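Local coordinates for probable Zn binding protein (Lactobacillus acidophilus, PDB 3Q69) that is of uncertain function but, as a Muc B2-like domain piece of a putative mucus-binding protein, probably takes part in bacterial attachment to mucus, at residues T8-Q13 with S32-Q37; T14-Y19 with N95-V100; F60-S65 with V78-V83. All coordinates share one frame; numbering follows the deposited sequence.

Overall arrangement
Contacts 1 and 2 hold the same element, strand 2-19, in the five-stranded mixed sheet: contact 1 pairs its earlier part antiparallel with strand 27-42, contact 2 its later part parallel with strand 96-104. Contact 3 belongs to the separate two-stranded sheet of 55-64 and 77-86, which packs against the larger one; the centre of contact 3 lies about 12 Å from that of contact 2 and about 15 Å from that of contact 1. Contact 1 is a surface contact of small hydroxyl and aliphatic groups, with Val11 and Phe35 buried beneath. Contact 2, partly buried, adds a histidine-carboxylate bond; contact 3, also partly buried, is chiefly backbone and apolar, Asp81 forming a salt bridge with Arg96 of contact 2.

Contact 1: residues T8-Q13 with S32-Q37; sequences TQVVTQ and SLIFTQ
Thr8 and Thr36 meet through their hydroxyls, OG1 to OG1 at 2.9 Å, a hydrogen bond in which either could donate. The two side chains cross at a slant. With Thr8 OG1 beside its backbone N (chi1 -58°), its methyl swings the other way, and CG2 comes to 3.5 Å from Ile34 CG2, a diagonal contact between neighbouring pairs. Further along, Val10 CG1 approaches Ile34 CG1, and Thr12 CG2 lies 4.0 Å from Ser32 CB. Thr8-Thr36, Val10-Ile34 and Thr12-Ser32 are the non-hydrogen-bonded pairs of antiparallel strands 2-19 and 27-42 in the mixed sheet of this Muc B2-like domain; the axes of segments 8-13 and 32-37 approach to 4.5 Å. Gln9-Phe35 and Val11-Leu33 are the hydrogen-bonded pairs, with Gln9 N to Phe35 O and Phe35 N to Gln9 O both 2.8 Å long. On their face, the Phe35 ring has Gln9 O at its edge, in plane, while Val11 CG2 reaches its CE2 obliquely at 3.8 Å. Val83 and Val85 also touch this ring. Gln9 bends at chi2 (65°), so its amide runs along the edge of its own strand away from 32-37, and NE2 donates to Val10 O at 3.1 Å from above the carbonyl plane.

Contact 2: residues T14-Y19 with N95-V100; sequences TIHYRY and NREETV
His16 NE2 donates to Glu97 OE2 at 2.6 Å, with an N-H...O angle of 155°. The carboxylate oxygen lies in the plane of the imidazole and accepts on its anti lone pair, while the ring and carboxylate planes are turned 38° apart. Glu97 reaches the ring with CG anti to the backbone N (chi1 170°) and the chain extended beyond it. The other ring nitrogen, His16 ND1, is engaged by Asp28 OD1. Thr99 stands beside the histidine as well, its OG1 3.5 Å from His16 CB.

The backbone is paired in parallel, strand 2-19 beside strand 96-104, within the mixed sheet of this Muc B2-like domain. His16 is gripped at both ends: its N donates to Glu98 O at 2.8 Å, and its O accepts from Val100 N. Thr14 N gives to Arg96 O, which also accepts a hydrogen bond from a water that lies 2.6 Å from Thr14 OG1; Thr14 O is met by Glu98 N, and Arg18 N by Val100 O. On the face carrying Ile15, Tyr17, Glu98 and Val100 the contacts are mostly apolar, with Ile15 CG2 3.9 Å from Val100 CG2, and Tyr17 CD1 beside Val100 CB.

Hydrogen bonds to carboxylates at both nitrogens should hold the imidazole against rotation, and the paired negative charges would be expected to favour its protonated form.

Contact 3: residues F60-S65 with V78-V83; sequences FEALPS and VGPDEV
The Phe60 ring meets Val83 across the contact at a slant, neither squarely over a face nor in line with an edge: CE2 comes to 3.6 Å from Val83 CG2, and Asp81 O is likewise oblique to the ring. Phe60 and Val83 belong to strands 55-64 and 77-86, the antiparallel two-stranded sheet that packs on the larger mixed sheet of this Muc B2-like domain. With CG beside the backbone N (chi1 -81°), the ring is turned to that larger sheet, where Gln13, Val31, Leu33 and Arg96 touch it. An alanine at this position would remove the whole ring and is likely to leave a gap between the two sheets, with Val83 CG2 and Leu33 losing an apolar neighbour.

The backbone evidence for pairing is two reciprocal sets of bonds. Phe60 N gives to Asp81 O at 2.9 Å and Asp81 N returns to Phe60 O; then Leu63 N gives to Val78 O at 2.7 Å and Val78 N to Leu63 O. The two bridged pairs are separated by Glu61 and Ala62 on one side and by Gly79 and Pro80 on the other. Gly79 has a positive phi (72°), a backbone shape that residues with a side chain adopt less readily, and the peptide that follows it is cis. Ala62 CB lies 4.1 Å from Pro80 CD, an apolar contact.

Asp81 directs its carboxylate to a partner on the other sheet, OD2 forming a salt bridge with Arg96 NE. At the far end Val78 N approaches Leu63 O from above the carbonyl plane, 47° out of it, over 3.0 Å.

Contact 1: residues T8-Q13 with S32-Q37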
ATOM      1  N   THR A   8       5.647   4.902  12.230  1.00 15.55           N
ATOM      2  CA  THR A   8       4.679   4.711  11.161  1.00 15.89           C
ATOM      3  C   THR A   8       5.261   4.304   9.815  1.00 17.61           C
ATOM      4  O   THR A   8       6.289   4.797   9.382  1.00 18.19           O
ATOM      5  CB  THR A   8       3.870   5.993  10.949  1.00 16.24           C
ATOM      6  OG1 THR A   8       3.214   6.351  12.173  1.00 12.11           O
ATOM      7  CG2 THR A   8       2.826   5.791   9.852  1.00 17.38           C
ATOM      8  N   GLN A   9       4.574   3.382   9.167  1.00 17.05           N
ATOM      9  CA  GLN A   9       4.934   2.890   7.854  1.00 18.83           C
ATOM     10  C   GLN A   9       3.704   3.151   6.997  1.00 17.90           C
ATOM     11  O   GLN A   9       2.594   2.819   7.387  1.00 17.32           O
ATOM     12  CB  GLN A   9       5.222   1.385   7.904  1.00 21.58           C
ATOM     13  CG  GLN A   9       5.359   0.715   6.526  1.00 25.62           C
ATOM     14  CD  GLN A   9       6.563   1.211   5.728  1.00 29.05           C
ATOM     15  OE1 GLN A   9       7.726   0.970   6.098  1.00 30.96           O
ATOM     16  NE2 GLN A   9       6.285   1.913   4.624  1.00 30.82           N
ATOM     17  N   VAL A  10       3.903   3.769   5.840  1.00 16.20           N
ATOM     18  CA  VAL A  10       2.813   4.053   4.928  1.00 16.47           C
ATOM     19  C   VAL A  10       3.037   3.283   3.636  1.00 16.85           C
ATOM     20  O   VAL A  10       4.083   3.420   3.024  1.00 17.21           O
ATOM     21  CB  VAL A  10       2.744   5.565   4.600  1.00 16.98           C
ATOM     22  CG1 VAL A  10       1.512   5.864   3.768  1.00 18.93           C
ATOM     23  CG2 VAL A  10       2.748   6.382   5.890  1.00 18.92           C
ATOM     24  N   VAL A  11       2.058   2.477   3.232  1.00 15.88           N
ATOM     25  CA  VAL A  11       2.160   1.722   2.000  1.00 14.34           C
ATOM     26  C   VAL A  11       1.109   2.232   1.037  1.00 16.21           C
ATOM     27  O   VAL A  11      -0.061   2.323   1.380  1.00 15.46           O
ATOM     28  CB  VAL A  11       1.915   0.234   2.220  1.00 17.33           C
ATOM     29  CG1 VAL A  11       2.203  -0.510   0.926  1.00 14.99           C
ATOM     30  CG2 VAL A  11       2.798  -0.284   3.355  1.00 16.04           C
ATOM     31  N   THR A  12       1.514   2.554  -0.181  1.00 17.56           N
ATOM     32  CA  THR A  12       0.553   3.065  -1.124  1.00 19.00           C
ATOM     33  C   THR A  12       0.419   2.181  -2.346  1.00 18.30           C
ATOM     34  O   THR A  12       1.330   1.471  -2.720  1.00 20.57           O
ATOM     35  CB  THR A  12       0.951   4.485  -1.565  1.00 20.85           C
ATOM     36  OG1 THR A  12       2.004   4.401  -2.527  1.00 25.30           O
ATOM     37  CG2 THR A  12       1.455   5.285  -0.364  1.00 18.63           C
ATOM     38  N   GLN A  13      -0.747   2.247  -2.967  1.00 17.96           N
ATOM     39  CA  GLN A  13      -1.040   1.495  -4.174  1.00 20.79           C
ATOM     40  C   GLN A  13      -1.310   2.497  -5.291  1.00 21.05           C
ATOM     41  O   GLN A  13      -2.199   3.330  -5.174  1.00 21.18           O
ATOM     42  CB  GLN A  13      -2.273   0.617  -3.968  1.00 18.90           C
ATOM     43  CG  GLN A  13      -2.658  -0.173  -5.206  1.00 22.11           C
ATOM     44  CD  GLN A  13      -3.996  -0.847  -5.076  1.00 21.24           C
ATOM     45  OE1 GLN A  13      -5.021  -0.196  -4.876  1.00 20.81           O
ATOM     46  NE2 GLN A  13      -4.000  -2.157  -5.188  1.00 18.63           N
ATOM     47  N   SER A  32      -3.721   4.681   0.134  1.00 18.71           N
ATOM     48  CA  SER A  32      -2.674   4.419   1.086  1.00 18.77           C
ATOM     49  C   SER A  32      -3.133   3.659   2.302  1.00 17.71           C
ATOM     50  O   SER A  32      -4.300   3.704   2.676  1.00 16.43           O
ATOM     51  CB  SER A  32      -2.056   5.755   1.502  1.00 22.42           C
ATOM     52  OG  SER A  32      -1.247   5.600   2.647  1.00 31.67           O
ATOM     53  N   LEU A  33      -2.198   2.959   2.923  1.00 14.35           N
ATOM     54  CA  LEU A  33      -2.488   2.196   4.129  1.00 14.15           C
ATOM     55  C   LEU A  33      -1.434   2.644   5.136  1.00 12.94           C
ATOM     56  O   LEU A  33      -0.223   2.582   4.878  1.00 15.66           O
ATOM     57  CB  LEU A  33      -2.388   0.691   3.849  1.00 13.40           C
ATOM     58  CG  LEU A  33      -3.466   0.135   2.914  1.00 15.40           C
ATOM     59  CD1 LEU A  33      -3.273  -1.332   2.675  1.00 16.87           C
ATOM     60  CD2 LEU A  33      -4.817   0.434   3.493  1.00 18.09           C
ATOM     61  N   ILE A  34      -1.900   3.114   6.284  1.00 13.25           N
ATOM     62  CA  ILE A  34      -1.006   3.613   7.319  1.00 13.43           C
ATOM     63  C   ILE A  34      -0.933   2.631   8.493  1.00 13.33           C
ATOM     64  O   ILE A  34      -1.940   2.271   9.089  1.00 12.15           O
ATOM     65  CB  ILE A  34      -1.494   4.992   7.777  1.00 13.71           C
ATOM     66  CG1 ILE A  34      -1.704   5.853   6.528  1.00 13.82           C
ATOM     67  CG2 ILE A  34      -0.478   5.645   8.736  1.00 12.88           C
ATOM     68  CD1 ILE A  34      -2.324   7.242   6.783  1.00 18.32           C
ATOM     69  N   PHE A  35       0.286   2.209   8.806  1.00 11.05           N
ATOM     70  CA  PHE A  35       0.559   1.255   9.875  1.00 12.13           C
ATOM     71  C   PHE A  35       1.372   1.930  10.980  1.00 10.73           C
ATOM     72  O   PHE A  35       2.449   2.490  10.730  1.00  8.92           O
ATOM     73  CB  PHE A  35       1.383   0.090   9.334  1.00 12.13           C
ATOM     74  CG  PHE A  35       0.723  -0.677   8.235  1.00 10.96           C
ATOM     75  CD1 PHE A  35       0.178  -1.935   8.478  1.00 12.89           C
ATOM     76  CD2 PHE A  35       0.645  -0.151   6.954  1.00 10.51           C
ATOM     77  CE1 PHE A  35      -0.441  -2.674   7.447  1.00 13.34           C
ATOM     78  CE2 PHE A  35       0.036  -0.867   5.917  1.00 13.09           C
ATOM     79  CZ  PHE A  35      -0.507  -2.128   6.164  1.00 13.16           C
ATOM     80  N   THR A  36       0.871   1.870  12.206  1.00  8.20           N
ATOM     81  CA  THR A  36       1.568   2.499  13.311  1.00 10.96           C
ATOM     82  C   THR A  36       1.721   1.551  14.481  1.00 12.29           C
ATOM     83  O   THR A  36       0.740   1.039  15.005  1.00 15.01           O
ATOM     84  CB  THR A  36       0.831   3.773  13.812  1.00 12.56           C
ATOM     85  OG1 THR A  36       0.864   4.775  12.794  1.00 12.14           O
ATOM     86  CG2 THR A  36       1.534   4.358  15.062  1.00 12.13           C
ATOM     87  N   GLN A  37       2.965   1.307  14.876  1.00 11.51           N
ATOM     88  CA  GLN A  37       3.254   0.451  16.017  1.00 13.81           C
ATOM     89  C   GLN A  37       3.654   1.302  17.210  1.00 16.09           C
ATOM     90  O   GLN A  37       4.382   2.301  17.063  1.00 14.58           O
ATOM     91  CB  GLN A  37       4.386  -0.511  15.685  1.00 13.34           C
ATOM     92  CG  GLN A  37       4.962  -1.232  16.878  1.00 12.77           C
ATOM     93  CD  GLN A  37       6.035  -2.242  16.510  1.00 14.87           C
ATOM     94  OE1 GLN A  37       6.698  -2.118  15.484  1.00 16.26           O
ATOM     95  NE2 GLN A  37       6.245  -3.217  17.374  1.00 14.23           N
TER

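Contact 2: residues T14-Y19 with N95-V100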
ATOM      1  N   THR A  14      -0.524   2.420  -6.359  1.00 21.03           N
ATOM      2  CA  THR A  14      -0.679   3.316  -7.500  1.00 19.77           C
ATOM      3  C   THR A  14      -1.037   2.525  -8.746  1.00 19.71           C
ATOM      4  O   THR A  14      -0.255   1.718  -9.227  1.00 19.40           O
ATOM      5  CB  THR A  14       0.608   4.112  -7.778  1.00 19.90           C
ATOM      6  OG1 THR A  14       0.926   4.920  -6.642  1.00 16.65           O
ATOM      7  CG2 THR A  14       0.432   5.000  -8.990  1.00 21.35           C
ATOM      8  N   ILE A  15      -2.234   2.776  -9.260  1.00 20.87           N
ATOM      9  CA  ILE A  15      -2.733   2.110 -10.453  1.00 21.12           C
ATOM     10  C   ILE A  15      -2.748   3.051 -11.660  1.00 22.20           C
ATOM     11  O   ILE A  15      -3.394   4.100 -11.633  1.00 22.94           O
ATOM     12  CB  ILE A  15      -4.163   1.577 -10.222  1.00 20.45           C
ATOM     13  CG1 ILE A  15      -4.189   0.661  -9.005  1.00 21.55           C
ATOM     14  CG2 ILE A  15      -4.640   0.811 -11.454  1.00 20.40           C
ATOM     15  CD1 ILE A  15      -3.357  -0.573  -9.159  1.00 20.94           C
ATOM     16  N   HIS A  16      -2.041   2.661 -12.718  1.00 22.13           N
ATOM     17  CA  HIS A  16      -1.963   3.459 -13.934  1.00 23.07           C
ATOM     18  C   HIS A  16      -2.954   2.917 -14.955  1.00 24.27           C
ATOM     19  O   HIS A  16      -3.199   1.701 -15.022  1.00 22.33           O
ATOM     20  CB  HIS A  16      -0.548   3.411 -14.517  1.00 20.89           C
ATOM     21  CG  HIS A  16       0.491   4.040 -13.637  1.00 21.42           C
ATOM     22  ND1 HIS A  16       0.471   5.370 -13.296  1.00 20.27           N
ATOM     23  CD2 HIS A  16       1.586   3.507 -13.041  1.00 21.01           C
ATOM     24  CE1 HIS A  16       1.517   5.639 -12.523  1.00 19.95           C
ATOM     25  NE2 HIS A  16       2.203   4.528 -12.357  1.00 19.30           N
ATOM     26  N   TYR A  17      -3.529   3.822 -15.742  1.00 24.81           N
ATOM     27  CA  TYR A  17      -4.489   3.441 -16.767  1.00 25.55           C
ATOM     28  C   TYR A  17      -4.016   4.018 -18.096  1.00 26.30           C
ATOM     29  O   TYR A  17      -3.979   5.226 -18.275  1.00 26.71           O
ATOM     30  CB  TYR A  17      -5.876   3.975 -16.408  1.00 24.45           C
ATOM     31  CG  TYR A  17      -6.395   3.437 -15.092  1.00 25.79           C
ATOM     32  CD1 TYR A  17      -6.845   2.132 -14.985  1.00 25.35           C
ATOM     33  CD2 TYR A  17      -6.395   4.225 -13.943  1.00 27.36           C
ATOM     34  CE1 TYR A  17      -7.278   1.620 -13.771  1.00 26.98           C
ATOM     35  CE2 TYR A  17      -6.829   3.721 -12.717  1.00 28.25           C
ATOM     36  CZ  TYR A  17      -7.268   2.416 -12.645  1.00 27.18           C
ATOM     37  OH  TYR A  17      -7.706   1.892 -11.451  1.00 28.56           O
ATOM     38  N   ARG A  18      -3.636   3.139 -19.013  1.00 27.48           N
ATOM     39  CA  ARG A  18      -3.151   3.550 -20.320  1.00 28.36           C
ATOM     40  C   ARG A  18      -3.731   2.711 -21.455  1.00 28.82           C
ATOM     41  O   ARG A  18      -4.280   1.621 -21.235  1.00 27.48           O
ATOM     42  CB  ARG A  18      -1.626   3.456 -20.353  1.00 28.76           C
ATOM     43  CG  ARG A  18      -0.936   4.426 -19.415  1.00 32.84           C
ATOM     44  CD  ARG A  18       0.562   4.416 -19.625  1.00 37.31           C
ATOM     45  NE  ARG A  18       1.202   5.591 -19.051  1.00 42.48           N
ATOM     46  CZ  ARG A  18       2.482   5.905 -19.232  1.00 44.80           C
ATOM     47  NH1 ARG A  18       3.265   5.125 -19.971  1.00 45.72           N
ATOM     48  NH2 ARG A  18       2.976   7.012 -18.682  1.00 45.84           N
ATOM     49  N   TYR A  19      -3.618   3.235 -22.672  1.00 29.77           N
ATOM     50  CA  TYR A  19      -4.083   2.522 -23.857  1.00 30.59           C
ATOM     51  C   TYR A  19      -2.854   1.763 -24.343  1.00 31.01           C
ATOM     52  O   TYR A  19      -1.739   2.049 -23.903  1.00 29.97           O
ATOM     53  CB  TYR A  19      -4.539   3.511 -24.929  1.00 31.95           C
ATOM     54  CG  TYR A  19      -5.851   4.201 -24.618  1.00 31.71           C
ATOM     55  CD1 TYR A  19      -7.075   3.533 -24.771  1.00 32.50           C
ATOM     56  CD2 TYR A  19      -5.876   5.518 -24.169  1.00 32.43           C
ATOM     57  CE1 TYR A  19      -8.281   4.169 -24.484  1.00 34.24           C
ATOM     58  CE2 TYR A  19      -7.083   6.162 -23.880  1.00 33.98           C
ATOM     59  CZ  TYR A  19      -8.274   5.487 -24.038  1.00 32.65           C
ATOM     60  OH  TYR A  19      -9.467   6.120 -23.749  1.00 35.80           O
ATOM     61  N   ASN A  95       5.283  -0.578  -1.321  1.00 20.62           N
ATOM     62  CA  ASN A  95       4.333   0.054  -2.213  1.00 20.30           C
ATOM     63  C   ASN A  95       4.007  -0.796  -3.444  1.00 19.93           C
ATOM     64  O   ASN A  95       4.861  -1.471  -3.984  1.00 19.66           O
ATOM     65  CB  ASN A  95       4.863   1.426  -2.625  1.00 21.49           C
ATOM     66  CG  ASN A  95       5.273   2.267  -1.431  1.00 22.06           C
ATOM     67  OD1 ASN A  95       4.618   2.248  -0.394  1.00 20.27           O
ATOM     68  ND2 ASN A  95       6.354   3.028  -1.580  1.00 23.17           N
ATOM     69  N   ARG A  96       2.755  -0.758  -3.873  1.00 20.94           N
ATOM     70  CA  ARG A  96       2.316  -1.517  -5.032  1.00 22.04           C
ATOM     71  C   ARG A  96       2.112  -0.528  -6.172  1.00 23.89           C
ATOM     72  O   ARG A  96       1.764   0.647  -5.949  1.00 19.73           O
ATOM     73  CB  ARG A  96       0.975  -2.216  -4.771  1.00 24.00           C
ATOM     74  CG  ARG A  96       0.660  -2.558  -3.306  1.00 26.95           C
ATOM     75  CD  ARG A  96       1.697  -3.449  -2.689  1.00 27.83           C
ATOM     76  NE  ARG A  96       1.165  -4.744  -2.299  1.00 27.21           N
ATOM     77  CZ  ARG A  96       1.765  -5.549  -1.427  1.00 27.26           C
ATOM     78  NH1 ARG A  96       2.904  -5.174  -0.859  1.00 29.18           N
ATOM     79  NH2 ARG A  96       1.245  -6.737  -1.134  1.00 27.24           N
ATOM     80  N   GLU A  97       2.316  -1.016  -7.390  1.00 23.91           N
ATOM     81  CA  GLU A  97       2.153  -0.200  -8.576  1.00 25.26           C
ATOM     82  C   GLU A  97       1.984  -1.069  -9.810  1.00 24.25           C
ATOM     83  O   GLU A  97       2.782  -1.964 -10.065  1.00 24.51           O
ATOM     84  CB  GLU A  97       3.361   0.741  -8.755  1.00 25.88           C
ATOM     85  CG  GLU A  97       3.395   1.471 -10.111  1.00 30.87           C
ATOM     86  CD  GLU A  97       4.436   2.586 -10.182  1.00 33.57           C
ATOM     87  OE1 GLU A  97       5.537   2.430  -9.611  1.00 34.20           O
ATOM     88  OE2 GLU A  97       4.160   3.616 -10.831  1.00 34.16           O
ATOM     89  N   GLU A  98       0.918  -0.834 -10.560  1.00 22.91           N
ATOM     90  CA  GLU A  98       0.725  -1.574 -11.790  1.00 22.59           C
ATOM     91  C   GLU A  98      -0.047  -0.759 -12.818  1.00 22.27           C
ATOM     92  O   GLU A  98      -0.601   0.309 -12.524  1.00 19.99           O
ATOM     93  CB  GLU A  98       0.048  -2.933 -11.524  1.00 25.66           C
ATOM     94  CG  GLU A  98      -1.251  -2.947 -10.701  1.00 26.22           C
ATOM     95  CD  GLU A  98      -1.816  -4.365 -10.543  1.00 29.95           C
ATOM     96  OE1 GLU A  98      -2.185  -5.010 -11.562  1.00 28.91           O
ATOM     97  OE2 GLU A  98      -1.889  -4.844  -9.391  1.00 27.29           O
ATOM     98  N   THR A  99      -0.065  -1.253 -14.043  1.00 21.40           N
ATOM     99  CA  THR A  99      -0.765  -0.562 -15.095  1.00 21.28           C
ATOM    100  C   THR A  99      -1.823  -1.462 -15.703  1.00 21.86           C
ATOM    101  O   THR A  99      -1.600  -2.650 -15.911  1.00 22.64           O
ATOM    102  CB  THR A  99       0.219  -0.132 -16.194  1.00 21.95           C
ATOM    103  OG1 THR A  99       1.288   0.631 -15.613  1.00 23.02           O
ATOM    104  CG2 THR A  99      -0.487   0.702 -17.248  1.00 20.71           C
ATOM    105  N   VAL A 100      -2.976  -0.871 -15.979  1.00 20.53           N
ATOM    106  CA  VAL A 100      -4.073  -1.567 -16.611  1.00 21.08           C
ATOM    107  C   VAL A 100      -4.051  -1.070 -18.052  1.00 22.61           C
ATOM    108  O   VAL A 100      -4.048   0.139 -18.285  1.00 23.51           O
ATOM    109  CB  VAL A 100      -5.410  -1.203 -15.940  1.00 21.83           C
ATOM    110  CG1 VAL A 100      -6.564  -1.977 -16.600  1.00 23.81           C
ATOM    111  CG2 VAL A 100      -5.339  -1.541 -14.445  1.00 22.19           C
TER
HETATM  112  O   HOH W   1       2.183   3.450  -4.928  1.00 25.54           O

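Contact 3: residues F60-S65 with V78-V83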
ATOM      1  N   PHE A  60      -5.891  -3.346   0.550  1.00 19.73           N
ATOM      2  CA  PHE A  60      -6.153  -2.360  -0.483  1.00 19.52           C
ATOM      3  C   PHE A  60      -7.376  -3.004  -1.144  1.00 20.72           C
ATOM      4  O   PHE A  60      -7.232  -4.002  -1.854  1.00 21.50           O
ATOM      5  CB  PHE A  60      -5.017  -2.346  -1.497  1.00 15.58           C
ATOM      6  CG  PHE A  60      -3.807  -1.559  -1.068  1.00 13.69           C
ATOM      7  CD1 PHE A  60      -3.894  -0.191  -0.796  1.00 12.25           C
ATOM      8  CD2 PHE A  60      -2.553  -2.166  -1.057  1.00 13.96           C
ATOM      9  CE1 PHE A  60      -2.732   0.565  -0.522  1.00  8.70           C
ATOM     10  CE2 PHE A  60      -1.399  -1.428  -0.788  1.00 11.44           C
ATOM     11  CZ  PHE A  60      -1.493  -0.054  -0.525  1.00 13.82           C
ATOM     12  N   GLU A  61      -8.569  -2.473  -0.895  1.00 19.81           N
ATOM     13  CA  GLU A  61      -9.791  -3.053  -1.466  1.00 20.95           C
ATOM     14  C   GLU A  61      -9.780  -3.221  -2.988  1.00 20.47           C
ATOM     15  O   GLU A  61      -9.025  -2.548  -3.702  1.00 18.73           O
ATOM     16  CB  GLU A  61     -11.007  -2.205  -1.074  1.00 24.16           C
ATOM     17  CG  GLU A  61     -11.156  -1.964   0.438  1.00 26.50           C
ATOM     18  CD  GLU A  61     -11.301  -3.260   1.230  1.00 30.01           C
ATOM     19  OE1 GLU A  61     -12.151  -4.104   0.853  1.00 30.33           O
ATOM     20  OE2 GLU A  61     -10.567  -3.428   2.231  1.00 34.41           O
ATOM     21  N   ALA A  62     -10.645  -4.113  -3.469  1.00 19.37           N
ATOM     22  CA  ALA A  62     -10.771  -4.376  -4.897  1.00 19.87           C
ATOM     23  C   ALA A  62     -11.074  -3.051  -5.587  1.00 19.88           C
ATOM     24  O   ALA A  62     -11.887  -2.268  -5.103  1.00 17.94           O
ATOM     25  CB  ALA A  62     -11.888  -5.372  -5.153  1.00 19.39           C
ATOM     26  N   LEU A  63     -10.415  -2.807  -6.714  1.00 19.84           N
ATOM     27  CA  LEU A  63     -10.579  -1.564  -7.455  1.00 20.20           C
ATOM     28  C   LEU A  63     -11.023  -1.854  -8.887  1.00 21.14           C
ATOM     29  O   LEU A  63     -10.203  -2.168  -9.756  1.00 20.07           O
ATOM     30  CB  LEU A  63      -9.252  -0.800  -7.477  1.00 21.05           C
ATOM     31  CG  LEU A  63      -9.291   0.609  -8.068  1.00 23.46           C
ATOM     32  CD1 LEU A  63     -10.055   1.523  -7.112  1.00 23.29           C
ATOM     33  CD2 LEU A  63      -7.870   1.114  -8.284  1.00 23.81           C
ATOM     34  N   PRO A  64     -12.335  -1.782  -9.150  1.00 22.49           N
ATOM     35  CA  PRO A  64     -12.840  -2.043 -10.500  1.00 23.48           C
ATOM     36  C   PRO A  64     -12.233  -1.040 -11.483  1.00 23.97           C
ATOM     37  O   PRO A  64     -12.198   0.159 -11.223  1.00 24.26           O
ATOM     38  CB  PRO A  64     -14.348  -1.857 -10.345  1.00 24.25           C
ATOM     39  CG  PRO A  64     -14.601  -2.204  -8.930  1.00 25.31           C
ATOM     40  CD  PRO A  64     -13.445  -1.522  -8.223  1.00 24.75           C
ATOM     41  N   SER A  65     -11.755  -1.530 -12.618  1.00 26.21           N
ATOM     42  CA  SER A  65     -11.154  -0.647 -13.617  1.00 27.49           C
ATOM     43  C   SER A  65     -12.214   0.195 -14.336  1.00 29.17           C
ATOM     44  O   SER A  65     -13.323  -0.281 -14.615  1.00 28.20           O
ATOM     45  CB  SER A  65     -10.390  -1.477 -14.642  1.00 26.21           C
ATOM     46  OG  SER A  65      -9.233  -2.053 -14.074  1.00 24.61           O
ATOM     47  N   VAL A  78      -8.655  -4.686 -10.101  1.00 27.04           N
ATOM     48  CA  VAL A  78      -7.406  -4.887  -9.388  1.00 25.69           C
ATOM     49  C   VAL A  78      -7.644  -5.182  -7.915  1.00 25.20           C
ATOM     50  O   VAL A  78      -8.615  -4.711  -7.335  1.00 25.47           O
ATOM     51  CB  VAL A  78      -6.508  -3.638  -9.522  1.00 25.11           C
ATOM     52  CG1 VAL A  78      -5.304  -3.747  -8.592  1.00 24.15           C
ATOM     53  CG2 VAL A  78      -6.066  -3.498 -10.978  1.00 22.08           C
ATOM     54  N   GLY A  79      -6.748  -5.957  -7.311  1.00 24.62           N
ATOM     55  CA  GLY A  79      -6.886  -6.298  -5.905  1.00 22.29           C
ATOM     56  C   GLY A  79      -8.013  -7.283  -5.710  1.00 22.16           C
ATOM     57  O   GLY A  79      -8.500  -7.825  -6.697  1.00 23.87           O
ATOM     58  N   PRO A  80      -8.441  -7.558  -4.467  1.00 20.35           N
ATOM     59  CA  PRO A  80      -7.921  -6.984  -3.219  1.00 19.87           C
ATOM     60  C   PRO A  80      -6.461  -7.393  -2.984  1.00 20.64           C
ATOM     61  O   PRO A  80      -5.989  -8.419  -3.510  1.00 19.15           O
ATOM     62  CB  PRO A  80      -8.855  -7.562  -2.155  1.00 18.33           C
ATOM     63  CG  PRO A  80      -9.251  -8.878  -2.732  1.00 19.96           C
ATOM     64  CD  PRO A  80      -9.509  -8.535  -4.188  1.00 17.54           C
ATOM     65  N   ASP A  81      -5.754  -6.614  -2.172  1.00 19.04           N
ATOM     66  CA  ASP A  81      -4.351  -6.902  -1.899  1.00 19.72           C
ATOM     67  C   ASP A  81      -4.044  -6.695  -0.423  1.00 20.23           C
ATOM     68  O   ASP A  81      -4.092  -5.559   0.081  1.00 19.54           O
ATOM     69  CB  ASP A  81      -3.482  -5.991  -2.771  1.00 22.52           C
ATOM     70  CG  ASP A  81      -2.007  -6.355  -2.731  1.00 22.26           C
ATOM     71  OD1 ASP A  81      -1.611  -7.221  -1.922  1.00 25.33           O
ATOM     72  OD2 ASP A  81      -1.232  -5.772  -3.512  1.00 24.73           O
ATOM     73  N   GLU A  82      -3.754  -7.790   0.277  1.00 19.93           N
ATOM     74  CA  GLU A  82      -3.441  -7.709   1.698  1.00 18.04           C
ATOM     75  C   GLU A  82      -1.975  -7.376   1.925  1.00 17.95           C
ATOM     76  O   GLU A  82      -1.065  -8.054   1.395  1.00 17.71           O
ATOM     77  CB  GLU A  82      -3.754  -9.020   2.417  1.00 22.02           C
ATOM     78  CG  GLU A  82      -5.229  -9.341   2.559  1.00 26.76           C
ATOM     79  CD  GLU A  82      -5.478 -10.417   3.597  1.00 31.19           C
ATOM     80  OE1 GLU A  82      -4.558 -11.242   3.806  1.00 32.10           O
ATOM     81  OE2 GLU A  82      -6.589 -10.447   4.193  1.00 34.19           O
ATOM     82  N   VAL A  83      -1.752  -6.341   2.734  1.00 14.35           N
ATOM     83  CA  VAL A  83      -0.404  -5.891   3.055  1.00 12.62           C
ATOM     84  C   VAL A  83      -0.167  -6.040   4.547  1.00 12.92           C
ATOM     85  O   VAL A  83      -0.991  -5.635   5.345  1.00 10.21           O
ATOM     86  CB  VAL A  83      -0.190  -4.411   2.652  1.00 12.95           C
ATOM     87  CG1 VAL A  83       1.128  -3.901   3.165  1.00 15.34           C
ATOM     88  CG2 VAL A  83      -0.254  -4.285   1.168  1.00 13.49           C
TER